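PDB 2BL0: myosin regulatory light chain from Physarum polycephalum, which binds a calcium ion through an EF-hand loop and, as a light chain of the myosin regulatory domain, probably helps to control the motor. Local coordinates for residues D3-F8 with I59-F64; E26-V31 with E46-A51; F15-T20 with L32-V37. All blocks are in the same frame, centred on the assembly; numbering follows the deposited sequence.

Contact 1 of 3, residues D3-F8 with I59-F64; sequences DQVSEF and IQFPEF. With CA (calcium ion), chain E.
Phe-61 and Phe-64 both carry CG anti to the backbone N (chi1 176° and 175°), and these torsions send two rings, one helical turn apart, across to the backbone of Phe-8 and Val-5. The contact joins the helices that begin and end an EF-hand pair: helix 3-15 is the entering helix of the first hand and helix 61-72 the exiting helix of the second. Phe-8 O is the common target. Phe-64 approaches it edge-on, CE2 lying 3.4 Å from Phe-8 O, with that oxygen near the plane of the ring, which puts the slightly positive rim of the aromatic group beside a carbonyl oxygen. Phe-61 comes to the same oxygen obliquely, with CE1 3.8 Å from Phe-8 O, while its CZ stands 4.1 Å from Val-5 O. Apolar contact fills in around this: Phe-8 CB sits 4.2 Å from Phe-64 CE2, and Val-5 CG1 is at the margin, 4.5 Å from Phe-61 CZ. The ring of Phe-8 itself turns away from these two residues, packing farther along helix 61-72 on Leu-65, Met-68 and Met-72 and meeting an aromatic side chain of another protein chain. Phe-61 also pairs edge-to-face with the ring of Phe-12.

The helix that carries the two rings also carries the last calcium ligand. Glu-63 lies between them in sequence, and its chain, extended beyond CG, runs to the metal, which Asp-52, Thr-54, Asn-56 and the backbone O of Lys-58 also bind. Both carboxylate oxygens of Glu-63 bind the calcium ion, the bidentate mode usual for the twelfth position of an EF-hand loop. OE1 also accepts, through the anti lone pair, a nearly straight bond (178°) from the N-cap backbone, Gln-60 N to Glu-63 OE1 being 2.8 Å.

Contact 2 of 3, residues E26-V31 with E46-A51; sequences EGLQTV and EMFNEA
Leu-28 does most of the work, meeting Phe-48 and Met-47 from helix 41-51 with a single methyl. This leucine lies on helix 25-35, which leaves the loop of the first EF-hand, and its partners lie on the helix that enters the loop of the second. CG of Leu-28 stands anti to the backbone N (chi1 -176°), which carries the branch off toward the neighbouring helix. CD2 then reaches two consecutive residues at once: it lies 3.9 Å from Phe-48 CD1 and 4.0 Å from Met-47 CG. The approach to Phe-48 is to the edge of the ring, in its plane, and the two side chains run alongside in opposite senses. Met-47 is touched close to its backbone, at CG, with the two side chains at a slant; beyond that point it packs on Leu-32. Phe-48 also touches Ile-59, and the nearest atoms of its side chain and that of Asp-52, a calcium ligand, are about 4 Å apart.

Another protein chain covers part of this region, packing an aromatic side chain on Leu-28 and an apolar one on Met-47. No hydrogen bond links the two segments, so their hold on each other depends on the fit of apolar side chains.

Contact 3 of 3, residues F15-T20 with L32-V37; sequences FDSERT and LKQFGV
The first EF-hand closes here on its own far end, Phe-15 and Ser-17, where the entering helix gives way to the loop, meeting Phe-35 and Gln-34 in the last turn of the exiting helix 25-35. The aromatic half is an offset edge-to-face pair. Phe-15 presents the edge of its ring to one face of Phe-35, with planes at 88° and ring centroids 5.6 Å apart; the closest atoms are Phe-15 CE1 and Phe-35 CE1, at 3.9 Å. Apolar side chains of another protein chain pack on both phenylalanines, which joins the pair to the surface that receives that partner.

The polar half lies nearer to solvent. Ser-17 OG sits between its backbone N and carbonyl carbon (chi1 59°), a torsion that turns the hydroxyl toward the amide of Gln-34, whose chain is extended beyond CG. Gln-34 NE2 donates a weak but fairly straight bond to Ser-17 OG, long at 3.5 Å. A water completes a ring: Ser-17 OG donates to it over 2.6 Å, and it donates in turn to Gln-34 OE1 over 2.7 Å. The donors therefore follow one another in a single direction from NE2 through hydroxyl and water to OE1, an order in which each bond could reinforce the next.

A type I turn runs from Asp-16 to Arg-19, and both carboxylate oxygens of Asp-16 accept backbone N-H groups from beyond it: OD1 from Thr-20 N, through its syn lone pair, and OD2 from Gly-21 N. Across the contact a Schellman motif ends the helix, with Gly-36 as its C-prime residue: positive phi there turns the chain, Gly-36 N bonds weakly to Lys-33 O, and Val-37 N reaches back to Leu-32 O over 3.1 Å.

Overall arrangement
All three contacts belong to one EF-hand pair, and their chemistry differs with their place in the fold. Contact 2 is fully buried and apolar; contact 1 is partly buried and sets aromatic rings against backbone oxygens; contact 3 runs from a buried ring out to an exposed, water-bridged polar pair. Contacts 2 and 3 share helix 25-35, and contacts 1 and 3 draw on the start and the end of helix 3-15, with Phe-64 and Phe-15 touching. Between contacts 1 and 2, Ile-59 packs on Phe-48 and Ala-51. Of the three, only contact 1 contains a calcium ligand, although Phe-48 of contact 2 lies close to the site. Another protein chain packs against residues of every contact.

Contact 1 of 3, residues D3-F8 with I59-F64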
loop_
_atom_site.group_PDB
_atom_site.type_symbol
_atom_site.label_atom_id
_atom_site.label_comp_id
_atom_site.label_asym_id
_atom_site.label_seq_id
_atom_site.Cartn_x
_atom_site.Cartn_y
_atom_site.Cartn_z
ATOM N N ASP C 3 10.012 16.379 -3.289
ATOM C CA ASP C 3 9.326 17.438 -2.537
ATOM C C ASP C 3 9.905 17.696 -1.134
ATOM O O ASP C 3 9.855 18.823 -0.637
ATOM C CB ASP C 3 7.830 17.121 -2.398
ATOM C CG ASP C 3 7.078 17.194 -3.726
ATOM O OD1 ASP C 3 7.623 17.738 -4.712
ATOM O OD2 ASP C 3 5.924 16.731 -3.876
ATOM N N GLN C 4 10.389 16.642 -0.488
ATOM C CA GLN C 4 11.072 16.751 0.802
ATOM C C GLN C 4 12.292 17.657 0.686
ATOM O O GLN C 4 12.465 18.571 1.482
ATOM C CB GLN C 4 11.514 15.361 1.285
ATOM C CG GLN C 4 11.184 15.026 2.728
ATOM C CD GLN C 4 10.792 13.558 2.896
ATOM O OE1 GLN C 4 9.709 13.251 3.409
ATOM N NE2 GLN C 4 11.665 12.649 2.444
ATOM N N VAL C 5 13.121 17.402 -0.321
ATOM C CA VAL C 5 14.350 18.158 -0.534
ATOM C C VAL C 5 14.032 19.633 -0.772
ATOM O O VAL C 5 14.691 20.498 -0.211
ATOM C CB VAL C 5 15.170 17.605 -1.727
ATOM C CG1 VAL C 5 16.363 18.532 -2.065
ATOM C CG2 VAL C 5 15.664 16.186 -1.429
ATOM N N SER C 6 13.024 19.920 -1.594
ATOM C CA SER C 6 12.690 21.315 -1.879
ATOM C C SER C 6 12.232 22.037 -0.618
ATOM O O SER C 6 12.578 23.188 -0.401
ATOM C CB SER C 6 11.644 21.422 -2.983
ATOM O OG SER C 6 10.430 20.837 -2.569
ATOM N N GLU C 7 11.487 21.339 0.229
ATOM C CA GLU C 7 11.036 21.899 1.480
ATOM C C GLU C 7 12.230 22.154 2.423
ATOM O O GLU C 7 12.311 23.187 3.096
ATOM C CB GLU C 7 10.054 20.944 2.139
ATOM C CG GLU C 7 9.429 21.510 3.379
ATOM C CD GLU C 7 8.269 20.688 3.873
ATOM O OE1 GLU C 7 8.476 19.490 4.190
ATOM O OE2 GLU C 7 7.165 21.252 3.960
ATOM N N PHE C 8 13.154 21.207 2.484
ATOM C CA PHE C 8 14.327 21.429 3.326
ATOM C C PHE C 8 15.170 22.568 2.796
ATOM O O PHE C 8 15.717 23.324 3.571
ATOM C CB PHE C 8 15.173 20.169 3.485
ATOM C CG PHE C 8 14.505 19.093 4.280
ATOM C CD1 PHE C 8 13.735 19.402 5.402
ATOM C CD2 PHE C 8 14.620 17.766 3.897
ATOM C CE1 PHE C 8 13.120 18.403 6.121
ATOM C CE2 PHE C 8 14.011 16.786 4.619
ATOM C CZ PHE C 8 13.256 17.112 5.735
ATOM N N ILE C 59 27.505 25.436 8.457
ATOM C CA ILE C 59 26.560 24.434 7.985
ATOM C C ILE C 59 26.173 24.786 6.547
ATOM O O ILE C 59 25.504 25.792 6.320
ATOM C CB ILE C 59 25.268 24.404 8.862
ATOM C CG1 ILE C 59 25.576 24.162 10.345
ATOM C CG2 ILE C 59 24.287 23.329 8.306
ATOM C CD1 ILE C 59 24.409 24.436 11.289
ATOM N N GLN C 60 26.611 23.978 5.589
ATOM C CA GLN C 60 26.211 24.128 4.186
ATOM C C GLN C 60 24.852 23.466 3.988
ATOM O O GLN C 60 24.480 22.582 4.751
ATOM C CB GLN C 60 27.210 23.461 3.237
ATOM C CG GLN C 60 28.708 23.742 3.479
ATOM C CD GLN C 60 29.062 25.218 3.493
ATOM O OE1 GLN C 60 29.953 25.641 4.261
ATOM N NE2 GLN C 60 28.390 26.011 2.651
ATOM N N PHE C 61 24.129 23.833 2.935
ATOM C CA PHE C 61 22.884 23.143 2.653
ATOM C C PHE C 61 23.031 21.608 2.589
ATOM O O PHE C 61 22.256 20.910 3.216
ATOM C CB PHE C 61 22.173 23.658 1.387
ATOM C CG PHE C 61 20.942 22.869 1.064
ATOM C CD1 PHE C 61 19.911 22.798 1.986
ATOM C CD2 PHE C 61 20.840 22.132 -0.114
ATOM C CE1 PHE C 61 18.787 22.041 1.745
ATOM C CE2 PHE C 61 19.707 21.374 -0.367
ATOM C CZ PHE C 61 18.678 21.326 0.576
ATOM N N PRO C 62 23.972 21.045 1.820
ATOM C CA PRO C 62 24.069 19.572 1.794
ATOM C C PRO C 62 24.229 18.913 3.172
ATOM O O PRO C 62 23.738 17.800 3.349
ATOM C CB PRO C 62 25.259 19.301 0.893
ATOM C CG PRO C 62 25.294 20.516 -0.047
ATOM C CD PRO C 62 24.870 21.671 0.826
ATOM N N GLU C 63 24.907 19.586 4.100
ATOM C CA GLU C 63 25.066 19.105 5.476
ATOM C C GLU C 63 23.727 19.108 6.220
ATOM O O GLU C 63 23.369 18.140 6.871
ATOM C CB GLU C 63 26.087 19.953 6.219
ATOM C CG GLU C 63 27.524 19.766 5.750
ATOM C CD GLU C 63 28.486 20.681 6.484
ATOM O OE1 GLU C 63 28.324 21.890 6.338
ATOM O OE2 GLU C 63 29.342 20.238 7.284
ATOM N N PHE C 64 23.005 20.223 6.128
ATOM C CA PHE C 64 21.670 20.362 6.705
ATOM C C PHE C 64 20.745 19.298 6.106
ATOM O O PHE C 64 20.025 18.621 6.828
ATOM C CB PHE C 64 21.157 21.770 6.411
ATOM C CG PHE C 64 19.736 22.032 6.849
ATOM C CD1 PHE C 64 19.450 22.278 8.184
ATOM C CD2 PHE C 64 18.692 22.049 5.922
ATOM C CE1 PHE C 64 18.152 22.534 8.603
ATOM C CE2 PHE C 64 17.385 22.305 6.326
ATOM C CZ PHE C 64 17.111 22.548 7.678
HETATM CA CA CA E . 30.471 22.382 7.515
#

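Contact 2 of 3, residues E26-V31 with E46-A51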
loop_
_atom_site.group_PDB
_atom_site.type_symbol
_atom_site.label_atom_id
_atom_site.label_comp_id
_atom_site.label_asym_id
_atom_site.label_seq_id
_atom_site.Cartn_x
_atom_site.Cartn_y
_atom_site.Cartn_z
ATOM N N GLU C 26 27.058 31.773 15.284
ATOM C CA GLU C 26 26.512 33.125 15.409
ATOM C C GLU C 26 25.143 33.252 14.707
ATOM O O GLU C 26 24.164 33.756 15.285
ATOM C CB GLU C 26 27.533 34.104 14.810
ATOM C CG GLU C 26 27.270 35.576 15.015
ATOM C CD GLU C 26 27.507 36.068 16.440
ATOM O OE1 GLU C 26 28.436 35.613 17.146
ATOM O OE2 GLU C 26 26.737 36.949 16.843
ATOM N N GLY C 27 25.072 32.795 13.469
ATOM C CA GLY C 27 23.831 32.857 12.717
ATOM C C GLY C 27 22.748 31.964 13.289
ATOM O O GLY C 27 21.580 32.343 13.323
ATOM N N LEU C 28 23.128 30.778 13.768
ATOM C CA LEU C 28 22.129 29.854 14.308
ATOM C C LEU C 28 21.506 30.419 15.581
ATOM O O LEU C 28 20.288 30.327 15.769
ATOM C CB LEU C 28 22.708 28.460 14.546
ATOM C CG LEU C 28 21.664 27.431 15.018
ATOM C CD1 LEU C 28 20.501 27.250 14.040
ATOM C CD2 LEU C 28 22.371 26.116 15.260
ATOM N N GLN C 29 22.326 31.072 16.406
ATOM C CA GLN C 29 21.815 31.765 17.591
ATOM C C GLN C 29 20.741 32.773 17.204
ATOM O O GLN C 29 19.701 32.848 17.848
ATOM C CB GLN C 29 22.937 32.476 18.338
ATOM C CG GLN C 29 23.961 31.541 18.920
ATOM C CD GLN C 29 23.474 30.815 20.166
ATOM O OE1 GLN C 29 22.276 30.785 20.467
ATOM N NE2 GLN C 29 24.410 30.231 20.902
ATOM N N THR C 30 20.995 33.548 16.155
ATOM C CA THR C 30 20.027 34.540 15.686
ATOM C C THR C 30 18.763 33.893 15.153
ATOM O O THR C 30 17.663 34.342 15.442
ATOM C CB THR C 30 20.690 35.415 14.616
ATOM O OG1 THR C 30 21.742 36.170 15.222
ATOM C CG2 THR C 30 19.748 36.471 14.094
ATOM N N VAL C 31 18.923 32.799 14.400
ATOM C CA VAL C 31 17.782 32.061 13.881
ATOM C C VAL C 31 16.873 31.535 15.006
ATOM O O VAL C 31 15.634 31.660 14.951
ATOM C CB VAL C 31 18.274 30.883 12.973
ATOM C CG1 VAL C 31 17.144 29.963 12.652
ATOM C CG2 VAL C 31 18.885 31.452 11.692
ATOM N N GLU C 46 25.341 20.738 20.625
ATOM C CA GLU C 46 24.988 19.424 20.067
ATOM C C GLU C 46 24.275 19.584 18.726
ATOM O O GLU C 46 24.609 18.910 17.761
ATOM C CB GLU C 46 24.091 18.668 21.052
ATOM C CG GLU C 46 23.467 17.364 20.586
ATOM C CD GLU C 46 22.557 16.771 21.658
ATOM O OE1 GLU C 46 21.561 17.431 22.057
ATOM O OE2 GLU C 46 22.845 15.654 22.129
ATOM N N MET C 47 23.309 20.494 18.660
ATOM C CA MET C 47 22.523 20.646 17.433
ATOM C C MET C 47 23.398 21.232 16.322
ATOM O O MET C 47 23.280 20.835 15.166
ATOM C CB MET C 47 21.232 21.446 17.655
ATOM C CG MET C 47 21.317 22.980 17.462
ATOM S SD MET C 47 19.779 23.815 17.867
ATOM C CE MET C 47 18.895 23.599 16.422
ATOM N N PHE C 48 24.300 22.150 16.673
ATOM C CA PHE C 48 25.155 22.759 15.662
ATOM C C PHE C 48 26.108 21.709 15.081
ATOM O O PHE C 48 26.278 21.604 13.866
ATOM C CB PHE C 48 25.944 23.974 16.182
ATOM C CG PHE C 48 26.696 24.674 15.086
ATOM C CD1 PHE C 48 26.065 25.621 14.288
ATOM C CD2 PHE C 48 28.001 24.324 14.796
ATOM C CE1 PHE C 48 26.726 26.216 13.230
ATOM C CE2 PHE C 48 28.670 24.904 13.735
ATOM C CZ PHE C 48 28.030 25.863 12.950
ATOM N N ASN C 49 26.698 20.931 15.970
ATOM C CA ASN C 49 27.659 19.917 15.592
ATOM C C ASN C 49 26.980 18.796 14.816
ATOM O O ASN C 49 27.596 18.224 13.943
ATOM C CB ASN C 49 28.392 19.368 16.822
ATOM C CG ASN C 49 29.278 20.426 17.535
ATOM O OD1 ASN C 49 29.544 20.296 18.723
ATOM N ND2 ASN C 49 29.732 21.458 16.810
ATOM N N GLU C 50 25.715 18.491 15.122
ATOM C CA GLU C 50 24.959 17.472 14.365
ATOM C C GLU C 50 24.869 17.898 12.900
ATOM O O GLU C 50 25.006 17.074 11.978
ATOM C CB GLU C 50 23.513 17.346 14.904
ATOM C CG GLU C 50 23.356 16.535 16.175
ATOM C CD GLU C 50 21.954 16.566 16.763
ATOM O OE1 GLU C 50 21.142 17.458 16.406
ATOM O OE2 GLU C 50 21.666 15.681 17.605
ATOM N N ALA C 51 24.615 19.190 12.695
ATOM C CA ALA C 51 24.368 19.728 11.354
ATOM C C ALA C 51 25.674 19.956 10.607
ATOM O O ALA C 51 25.760 19.687 9.414
ATOM C CB ALA C 51 23.602 21.018 11.449
#

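Contact 3 of 3, residues F15-T20 with L32-V37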
loop_
_atom_site.group_PDB
_atom_site.type_symbol
_atom_site.label_atom_id
_atom_site.label_comp_id
_atom_site.label_asym_id
_atom_site.label_seq_id
_atom_site.Cartn_x
_atom_site.Cartn_y
_atom_site.Cartn_z
ATOM N N PHE C 15 16.581 30.184 6.984
ATOM C CA PHE C 15 17.587 30.235 8.042
ATOM C C PHE C 15 18.886 30.942 7.597
ATOM O O PHE C 15 19.775 31.177 8.430
ATOM C CB PHE C 15 17.927 28.829 8.549
ATOM C CG PHE C 15 16.723 28.027 9.022
ATOM C CD1 PHE C 15 15.560 28.652 9.492
ATOM C CD2 PHE C 15 16.755 26.645 8.991
ATOM C CE1 PHE C 15 14.473 27.920 9.890
ATOM C CE2 PHE C 15 15.675 25.907 9.405
ATOM C CZ PHE C 15 14.534 26.531 9.860
ATOM N N ASP C 16 19.002 31.218 6.300
ATOM C CA ASP C 16 20.172 31.864 5.706
ATOM C C ASP C 16 19.750 33.304 5.352
ATOM O O ASP C 16 19.877 33.751 4.205
ATOM C CB ASP C 16 20.622 31.074 4.465
ATOM C CG ASP C 16 21.801 31.710 3.725
ATOM O OD1 ASP C 16 22.646 32.365 4.361
ATOM O OD2 ASP C 16 21.973 31.587 2.497
ATOM N N SER C 17 19.236 34.027 6.342
ATOM C CA SER C 17 18.679 35.358 6.080
ATOM C C SER C 17 19.765 36.435 5.899
ATOM O O SER C 17 19.460 37.578 5.559
ATOM C CB SER C 17 17.625 35.764 7.132
ATOM O OG SER C 17 18.128 35.776 8.453
ATOM N N GLU C 18 21.025 36.066 6.120
ATOM C CA GLU C 18 22.154 36.882 5.661
ATOM C C GLU C 18 22.625 36.574 4.221
ATOM O O GLU C 18 23.437 37.319 3.673
ATOM C CB GLU C 18 23.320 36.751 6.627
ATOM C CG GLU C 18 23.176 37.611 7.864
ATOM C CD GLU C 18 24.516 37.831 8.546
ATOM O OE1 GLU C 18 24.750 37.208 9.597
ATOM O OE2 GLU C 18 25.339 38.613 8.019
ATOM N N ARG C 19 22.117 35.501 3.614
ATOM C CA ARG C 19 22.375 35.179 2.202
ATOM C C ARG C 19 23.830 34.835 1.900
ATOM O O ARG C 19 24.361 35.212 0.863
ATOM C CB ARG C 19 21.928 36.327 1.273
ATOM C CG ARG C 19 20.486 36.756 1.434
ATOM C CD ARG C 19 20.075 37.844 0.444
ATOM N NE ARG C 19 20.313 37.411 -0.929
ATOM C CZ ARG C 19 19.583 36.505 -1.585
ATOM N NH1 ARG C 19 18.522 35.925 -1.020
ATOM N NH2 ARG C 19 19.911 36.179 -2.833
ATOM N N THR C 20 24.465 34.103 2.803
ATOM C CA THR C 20 25.860 33.696 2.614
ATOM C C THR C 20 26.030 32.293 2.058
ATOM O O THR C 20 27.118 31.926 1.622
ATOM C CB THR C 20 26.613 33.780 3.937
ATOM O OG1 THR C 20 25.971 32.954 4.920
ATOM C CG2 THR C 20 26.541 35.157 4.508
ATOM N N LEU C 32 17.476 30.952 16.036
ATOM C CA LEU C 32 16.699 30.436 17.155
ATOM C C LEU C 32 15.922 31.561 17.850
ATOM O O LEU C 32 14.757 31.387 18.214
ATOM C CB LEU C 32 17.608 29.687 18.147
ATOM C CG LEU C 32 18.198 28.395 17.595
ATOM C CD1 LEU C 32 19.325 27.894 18.478
ATOM C CD2 LEU C 32 17.110 27.337 17.443
ATOM N N LYS C 33 16.536 32.726 17.974
ATOM C CA LYS C 33 15.848 33.883 18.575
ATOM C C LYS C 33 14.705 34.352 17.692
ATOM O O LYS C 33 13.624 34.672 18.189
ATOM C CB LYS C 33 16.823 35.013 18.838
ATOM C CG LYS C 33 17.796 34.668 19.946
ATOM C CD LYS C 33 18.789 35.760 20.193
ATOM C CE LYS C 33 19.702 35.399 21.364
ATOM N NZ LYS C 33 20.810 36.379 21.523
ATOM N N GLN C 34 14.942 34.384 16.379
ATOM C CA GLN C 34 13.922 34.834 15.428
ATOM C C GLN C 34 12.668 33.988 15.576
ATOM O O GLN C 34 11.549 34.510 15.684
ATOM C CB GLN C 34 14.419 34.746 13.976
ATOM C CG GLN C 34 15.483 35.744 13.541
ATOM C CD GLN C 34 15.991 35.476 12.114
ATOM O OE1 GLN C 34 15.872 34.364 11.624
ATOM N NE2 GLN C 34 16.570 36.501 11.463
ATOM N N PHE C 35 12.844 32.666 15.606
ATOM C CA PHE C 35 11.702 31.751 15.577
ATOM C C PHE C 35 11.206 31.351 16.991
ATOM O O PHE C 35 10.243 30.603 17.129
ATOM C CB PHE C 35 12.060 30.505 14.752
ATOM C CG PHE C 35 12.123 30.752 13.269
ATOM C CD1 PHE C 35 13.303 31.173 12.682
ATOM C CD2 PHE C 35 10.984 30.574 12.456
ATOM C CE1 PHE C 35 13.375 31.424 11.337
ATOM C CE2 PHE C 35 11.063 30.793 11.087
ATOM C CZ PHE C 35 12.245 31.215 10.522
ATOM N N GLY C 36 11.857 31.855 18.030
ATOM C CA GLY C 36 11.437 31.593 19.400
ATOM C C GLY C 36 11.611 30.158 19.874
ATOM O O GLY C 36 10.795 29.680 20.654
ATOM N N VAL C 37 12.668 29.490 19.417
ATOM C CA VAL C 37 13.037 28.157 19.888
ATOM C C VAL C 37 14.150 28.301 20.898
ATOM O O VAL C 37 15.214 28.855 20.595
ATOM C CB VAL C 37 13.498 27.231 18.738
ATOM C CG1 VAL C 37 13.868 25.843 19.266
ATOM C CG2 VAL C 37 12.410 27.132 17.690
HETATM O O HOH W 1 16.938 33.594 9.209
#